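Local coordinates for uncharacterized protein (PDB 4Q68), which probably acts as an N-acetylmuramoyl-L-alanine amidase of the NlpC/P60 family, cutting the amide bond between sugar and peptide in bacterial cell-wall fragments, at residues 205-208 / 209-212; 220-223 / 224-228; 8-11 / 12-15. All blocks are in the same frame, centred on the assembly; numbering follows the deposited sequence. Where two conformers were deposited one is given.

Interaction 1. Residues 205-208 / 209-212; sequences HASS and TDKK
The hydroxyl of Ser207 reaches across the hairpin turn to the backbone of Asp210, whose N donates to Ser207 OG over 3.0 Å in a nearly straight bond (168°). Its first torsion (chi1 168°) swings the hydroxyl away from the serine's own N and over the turn, bringing Ser207 OG within 3.5 Å of Asp210 CB. Asp210, its CG beside its own N (chi1 -72°), stands alongside that hydroxyl, and water 1, 2.6 Å from Ser207 OG, also gives a weak bond to Asp210 OD2. Serine suits this place: its short hydroxyl can accept the amide's hydrogen bond and still be bonded by two ordered waters, of which water 2 also reaches Thr209 N. The backbone closes as a G1 beta bulge, Lys211 and Lys212 both facing Ser207. Ser207 N gives a sound bond to Lys212 O (3.0 Å), while Ser207 O receives only weak ones from Lys211 N and Lys212 N. Lys211 has the positive phi usual at the first bulge position, and water 3 ties its NZ to Ser208 O. The turn joins strand 200-207 to strand 212-215, where Ser207 packs on Val214; Ala206 touches Tyr19 and Val39, and His205 hydrogen-bonds to His190 on strand 188-197.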
loop_
_atom_site.group_PDB
_atom_site.type_symbol
_atom_site.label_atom_id
_atom_site.label_comp_id
_atom_site.label_asym_id
_atom_site.label_seq_id
_atom_site.Cartn_x
_atom_site.Cartn_y
_atom_site.Cartn_z
ATOM N N HIS A 205 -0.096 11.319 -1.122
ATOM C CA HIS A 205 0.780 10.239 -1.519
ATOM C C HIS A 205 2.208 10.704 -1.696
ATOM O O HIS A 205 2.480 11.890 -1.891
ATOM C CB HIS A 205 0.259 9.572 -2.805
ATOM C CG HIS A 205 0.367 10.426 -4.030
ATOM N ND1 HIS A 205 1.064 10.014 -5.134
ATOM C CD2 HIS A 205 -0.122 11.654 -4.324
ATOM C CE1 HIS A 205 1.004 10.941 -6.062
ATOM N NE2 HIS A 205 0.294 11.954 -5.596
ATOM N N ALA A 206 3.123 9.748 -1.617
ATOM C CA ALA A 206 4.535 9.993 -1.895
ATOM C C ALA A 206 4.745 9.916 -3.395
ATOM O O ALA A 206 4.616 8.844 -3.992
ATOM C CB ALA A 206 5.417 9.005 -1.161
ATOM N N SER A 207 5.056 11.071 -3.981
ATOM C CA SER A 207 5.181 11.236 -5.426
ATOM C C SER A 207 6.650 11.211 -5.834
ATOM O O SER A 207 7.415 12.076 -5.441
ATOM C CB SER A 207 4.568 12.575 -5.843
ATOM O OG SER A 207 4.931 12.885 -7.183
ATOM N N SER A 208 7.038 10.227 -6.639
ATOM C CA SER A 208 8.412 10.179 -7.142
ATOM C C SER A 208 8.717 11.356 -8.074
ATOM O O SER A 208 9.844 11.842 -8.104
ATOM C CB SER A 208 8.700 8.853 -7.846
ATOM O OG SER A 208 7.886 8.685 -8.990
ATOM N N THR A 209 7.721 11.826 -8.820
ATOM C CA THR A 209 7.916 12.936 -9.748
ATOM C C THR A 209 8.111 14.258 -9.000
ATOM O O THR A 209 9.008 15.042 -9.323
ATOM C CB THR A 209 6.726 13.067 -10.713
ATOM O OG1 THR A 209 6.451 11.792 -11.312
ATOM C CG2 THR A 209 7.030 14.074 -11.800
ATOM N N ASP A 210 7.275 14.505 -7.989
ATOM C CA ASP A 210 7.415 15.727 -7.194
ATOM C C ASP A 210 8.504 15.586 -6.140
ATOM O O ASP A 210 8.891 16.573 -5.516
ATOM C CB ASP A 210 6.092 16.121 -6.540
ATOM C CG ASP A 210 5.086 16.651 -7.539
ATOM O OD1 ASP A 210 5.493 17.346 -8.501
ATOM O OD2 ASP A 210 3.882 16.378 -7.358
ATOM N N LYS A 211 9.001 14.360 -5.954
ATOM C CA LYS A 211 10.104 14.083 -5.049
ATOM C C LYS A 211 9.739 14.289 -3.578
ATOM O O LYS A 211 10.625 14.478 -2.742
ATOM C CB LYS A 211 11.338 14.906 -5.427
ATOM C CG LYS A 211 11.807 14.708 -6.863
ATOM C CD LYS A 211 12.980 15.609 -7.183
ATOM C CE LYS A 211 13.647 15.235 -8.496
ATOM N NZ LYS A 211 12.735 15.418 -9.659
ATOM N N LYS A 212 8.451 14.210 -3.254
ATOM C CA LYS A 212 8.001 14.427 -1.885
ATOM C C LYS A 212 6.551 13.985 -1.732
ATOM O O LYS A 212 5.878 13.672 -2.718
ATOM C CB LYS A 212 8.136 15.907 -1.494
ATOM C CG LYS A 212 7.196 16.840 -2.239
ATOM C CD LYS A 212 7.616 18.298 -2.124
ATOM C CE LYS A 212 6.633 19.195 -2.846
ATOM N NZ LYS A 212 7.117 20.583 -2.954
HETATM O O HOH W 1 2.746 13.505 -8.523
HETATM O O HOH W 2 4.958 10.612 -9.302
HETATM O O HOH W 3 11.601 12.970 -9.983
#

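Interaction 2. Residues 220-223 / 224-228; sequences LSQM and LKDNN
Leu224 leans back along the helix onto the turn that begins at Leu220, and its side chain can be followed outward atom by atom. Leu224 CB lies 3.6 Å from Ser221 O. The first torsion (chi1 -59°) sets CG opposite the residue's own carbonyl carbon, which carries it over the preceding turn: Leu224 CG comes within 3.3 Å of Leu220 O and 4.3 Å of Leu220 CD1. Farther out, CD1 still skirts Leu220 O, and beyond the helix the side chain packs on Ile179. Leucine fits here because the two branched residues, one helical turn apart, put two buried apolar side chains next to each other on the same side of the helix. Beneath them the backbone is regular: Leu224 N bonds to Leu220 O at 3.0 Å, nearly in line with the carbonyl, and Lys225 N to Ser221 O and Asp226 N to Gln222 O continue the pattern.

On the outer side Asp226 folds back over the turn, its CB 3.4 Å from Gln222 O. Its carboxylate is turned 46° from the amide plane of Gln222, and Asp226 OD2 lies 3.6 Å from Gln222 CG. Near the exit Asn227 N bonds to Leu224 O, which also receives Lys160 NZ, while Asn227 OD1 accepts Lys229 N at the approach to strand 230-238. A polar asparagine suits a chain leaving the helix, where backbone amides need new partners.

The short helix 220-225 lies against the main sheet. Leu220 packs on Leu201 of strand 200-207 and Ile177 of strand 176-181, and Met223, a selenomethionine in this crystal, reaches Leu203 as well as Ser216 and Val218 in the connection from strand 212-215.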
loop_
_atom_site.group_PDB
_atom_site.type_symbol
_atom_site.label_atom_id
_atom_site.label_comp_id
_atom_site.label_asym_id
_atom_site.label_seq_id
_atom_site.Cartn_x
_atom_site.Cartn_y
_atom_site.Cartn_z
ATOM N N LEU A 220 -7.971 11.901 -7.999
ATOM C CA LEU A 220 -7.555 10.517 -8.178
ATOM C C LEU A 220 -8.041 9.952 -9.523
ATOM O O LEU A 220 -7.294 9.249 -10.206
ATOM C CB LEU A 220 -8.053 9.680 -6.998
ATOM C CG LEU A 220 -7.754 8.185 -7.020
ATOM C CD1 LEU A 220 -6.291 7.872 -7.149
ATOM C CD2 LEU A 220 -8.348 7.533 -5.773
ATOM N N SER A 221 -9.272 10.272 -9.913
ATOM C CA SER A 221 -9.798 9.820 -11.193
ATOM C C SER A 221 -8.876 10.218 -12.344
ATOM O O SER A 221 -8.679 9.446 -13.285
ATOM C CB SER A 221 -11.189 10.401 -11.429
ATOM O OG SER A 221 -11.161 11.812 -11.322
ATOM N N GLN A 222 -8.357 11.447 -12.308
ATOM C CA GLN A 222 -7.464 11.945 -13.357
ATOM C C GLN A 222 -6.098 11.267 -13.285
ATOM O O GLN A 222 -5.491 10.969 -14.310
ATOM C CB GLN A 222 -7.299 13.467 -13.255
ATOM C CG GLN A 222 -6.554 14.096 -14.424
ATOM C CD GLN A 222 -7.313 14.022 -15.709
ATOM O OE1 GLN A 222 -6.768 13.624 -16.757
ATOM N NE2 GLN A 222 -8.571 14.402 -15.662
HETATM N N MSE A 223 -5.588 11.065 -12.074
HETATM C CA MSE A 223 -4.330 10.329 -11.914
HETATM C C MSE A 223 -4.425 8.984 -12.611
HETATM O O MSE A 223 -3.496 8.559 -13.315
HETATM C CB MSE A 223 -4.026 10.089 -10.439
HETATM C CG MSE A 223 -3.724 11.342 -9.635
HETATM SE SE MSE A 223 -3.396 10.936 -7.761
HETATM C CE MSE A 223 -1.856 9.755 -7.964
ATOM N N LEU A 224 -5.544 8.300 -12.429
ATOM C CA LEU A 224 -5.734 7.003 -13.067
ATOM C C LEU A 224 -5.817 7.145 -14.590
ATOM O O LEU A 224 -5.178 6.402 -15.325
ATOM C CB LEU A 224 -6.982 6.312 -12.516
ATOM C CG LEU A 224 -6.997 6.041 -11.006
ATOM C CD1 LEU A 224 -8.345 5.534 -10.566
ATOM C CD2 LEU A 224 -5.924 5.035 -10.606
ATOM N N LYS A 225 -6.583 8.114 -15.067
ATOM C CA LYS A 225 -6.730 8.340 -16.503
ATOM C C LYS A 225 -5.368 8.576 -17.166
ATOM O O LYS A 225 -5.133 8.134 -18.291
ATOM C CB LYS A 225 -7.665 9.540 -16.720
ATOM C CG LYS A 225 -8.230 9.703 -18.115
ATOM C CD LYS A 225 -9.326 10.774 -18.139
ATOM C CE LYS A 225 -9.827 11.045 -19.551
ATOM N NZ LYS A 225 -11.156 11.716 -19.546
ATOM N N ASP A 226 -4.501 9.309 -16.482
ATOM C CA ASP A 226 -3.215 9.722 -17.042
ATOM C C ASP A 226 -2.153 8.643 -17.149
ATOM O O ASP A 226 -1.110 8.883 -17.748
ATOM C CB ASP A 226 -2.638 10.875 -16.213
ATOM C CG ASP A 226 -3.443 12.158 -16.342
ATOM O OD1 ASP A 226 -4.258 12.287 -17.285
ATOM O OD2 ASP A 226 -3.263 13.033 -15.475
ATOM N N ASN A 227 -2.383 7.476 -16.559
ATOM C CA ASN A 227 -1.442 6.366 -16.662
ATOM C C ASN A 227 -2.153 5.176 -17.260
ATOM O O ASN A 227 -3.018 4.581 -16.633
ATOM C CB ASN A 227 -0.832 6.011 -15.305
ATOM C CG ASN A 227 0.323 5.037 -15.436
ATOM O OD1 ASN A 227 0.338 4.182 -16.321
ATOM N ND2 ASN A 227 1.308 5.172 -14.561
ATOM N N ASN A 228 -1.773 4.819 -18.482
ATOM C CA ASN A 228 -2.440 3.736 -19.192
ATOM C C ASN A 228 -2.272 2.383 -18.516
ATOM O O ASN A 228 -3.035 1.452 -18.790
ATOM C CB ASN A 228 -1.996 3.669 -20.663
ATOM C CG ASN A 228 -0.484 3.723 -20.838
ATOM O OD1 ASN A 228 0.280 3.432 -19.918
ATOM N ND2 ASN A 228 -0.047 4.103 -22.033
#

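Interaction 3. Residues 8-11 / 12-15; sequences LSNG and IKYL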
loop_
_atom_site.group_PDB
_atom_site.type_symbol
_atom_site.label_atom_id
_atom_site.label_comp_id
_atom_site.label_asym_id
_atom_site.label_seq_id
_atom_site.Cartn_x
_atom_site.Cartn_y
_atom_site.Cartn_z
ATOM N N LEU A 8 -6.311 10.489 7.904
ATOM C CA LEU A 8 -6.070 11.622 7.016
ATOM C C LEU A 8 -5.155 12.664 7.664
ATOM O O LEU A 8 -4.200 13.120 7.042
ATOM C CB LEU A 8 -7.396 12.250 6.598
ATOM C CG LEU A 8 -7.281 13.528 5.761
ATOM C CD1 LEU A 8 -6.499 13.288 4.464
ATOM C CD2 LEU A 8 -8.653 14.091 5.461
ATOM N N SER A 9 -5.433 13.045 8.906
ATOM C CA SER A 9 -4.619 14.070 9.523
ATOM C C SER A 9 -3.191 13.563 9.733
ATOM O O SER A 9 -2.246 14.327 9.554
ATOM C CB SER A 9 -5.272 14.596 10.794
ATOM O OG SER A 9 -5.384 13.600 11.762
ATOM N N ASN A 10 -3.017 12.285 10.063
ATOM C CA ASN A 10 -1.665 11.762 10.191
ATOM C C ASN A 10 -0.948 11.704 8.836
ATOM O O ASN A 10 0.257 11.946 8.773
ATOM C CB ASN A 10 -1.656 10.406 10.893
ATOM C CG ASN A 10 -1.958 10.526 12.364
ATOM O OD1 ASN A 10 -1.735 11.591 12.965
ATOM N ND2 ASN A 10 -2.461 9.452 12.963
ATOM N N GLY A 11 -1.676 11.435 7.756
ATOM C CA GLY A 11 -1.089 11.526 6.433
ATOM C C GLY A 11 -0.677 12.951 6.073
ATOM O O GLY A 11 0.405 13.167 5.528
ATOM N N ILE A 12 -1.521 13.927 6.398
ATOM C CA ILE A 12 -1.239 15.341 6.135
ATOM C C ILE A 12 0.032 15.792 6.847
ATOM O O ILE A 12 0.762 16.648 6.347
ATOM C CB ILE A 12 -2.448 16.224 6.541
ATOM C CG1 ILE A 12 -3.590 16.062 5.528
ATOM C CG2 ILE A 12 -2.056 17.704 6.697
ATOM C CD1 ILE A 12 -3.221 16.399 4.093
ATOM N N LYS A 13 0.322 15.213 8.015
ATOM C CA LYS A 13 1.572 15.499 8.745
ATOM C C LYS A 13 2.828 15.191 7.963
ATOM O O LYS A 13 3.895 15.728 8.267
ATOM C CB LYS A 13 1.669 14.715 10.054
ATOM C CG LYS A 13 0.691 15.152 11.111
ATOM C CD LYS A 13 0.904 14.426 12.425
ATOM C CE LYS A 13 -0.319 14.505 13.311
ATOM N NZ LYS A 13 -0.287 13.487 14.397
ATOM N N TYR A 14 2.722 14.302 6.968
ATOM C CA TYR A 14 3.864 13.944 6.117
ATOM C C TYR A 14 4.029 14.832 4.886
ATOM O O TYR A 14 4.966 14.629 4.122
ATOM C CB TYR A 14 3.765 12.477 5.670
ATOM C CG TYR A 14 4.215 11.512 6.733
ATOM C CD1 TYR A 14 3.363 11.131 7.756
ATOM C CD2 TYR A 14 5.506 10.988 6.738
ATOM C CE1 TYR A 14 3.787 10.262 8.755
ATOM C CE2 TYR A 14 5.926 10.109 7.719
ATOM C CZ TYR A 14 5.073 9.756 8.730
ATOM O OH TYR A 14 5.522 8.906 9.714
ATOM N N LEU A 15 3.163 15.825 4.669
ATOM C CA LEU A 15 3.362 16.675 3.503
ATOM C C LEU A 15 4.780 17.229 3.526
ATOM O O LEU A 15 5.290 17.625 4.580
ATOM C CB LEU A 15 2.338 17.810 3.440
ATOM C CG LEU A 15 0.905 17.374 3.136
ATOM C CD1 LEU A 15 -0.011 18.566 3.208
ATOM C CD2 LEU A 15 0.786 16.729 1.761
#
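Asn10 OD1 accepts a hydrogen bond from Lys13 NZ at 2.8 Å, the ammonium standing 22° off the plane of the amide carbonyl. The two side chains run side by side in the same direction. Lys13 CG lies opposite its own carbonyl carbon (chi1 -69°), which directs the extended chain back along the helix, with Lys13 CG 3.4 Å from Ser9 O, before its end meets the amide. Asparagine suits this place because its one amide offers an acceptor to Lys13 and, through ND2, a donor to Thr52 OG1, joining the end of helix 2-12 to helix 41-53.

Here helix 2-12 finishes. Ile12 N still reaches Leu8 O at 2.9 Å and Lys13 N reaches Ser9 O, but Tyr14 N turns to Gly11 O instead, coming in at 3.0 Å from well above the carbonyl plane. Leu15 N then bonds to Ile12 O, completing a type I beta turn from Ile12 to Leu15. Asn10 O lies at the edge of the Tyr14 ring, in its plane, 3.4 Å from Tyr14 CD1, while the tyrosine side chain packs on Leu44, Tyr47 and Val48 of helix 41-53. On another side Leu8 CD1 and Ile12 CG1 pack side by side at 4.2 Å, one turn apart.

Replacing Asn10 with a leucine would probably leave the lysine's ammonium without its close carbonyl partner and deprive Thr52 of its amide mate. Lys56 lies near the same ammonium and Glu51 forms only a long, weak ion pair with it, so the neutral carbonyl, together with the negative end of the helix dipole, probably eases the positive charge.

Following the chain from the N terminus, interaction 3 comes first, ending helix 2-12 in a beta turn beside helix 41-53. Much later, interaction 1 closes the tight connection between strands 200-207 and 212-215, and interaction 2 follows within helix 220-225 and its exit toward strand 230-238. All three are local and in series; none encloses or crosses another. Interactions 1 and 2 touch, His205 CE1 lying 3.6 Å from Met223 CE, so the helix meets the strand that leads into the hairpin. Interactions 1 and 3 come no nearer than about 6 Å between nearest atoms, yet the chain just after 8-15 meets the hairpin, where Lys212 touches Asp16 and Lys211 bonds to Tyr19.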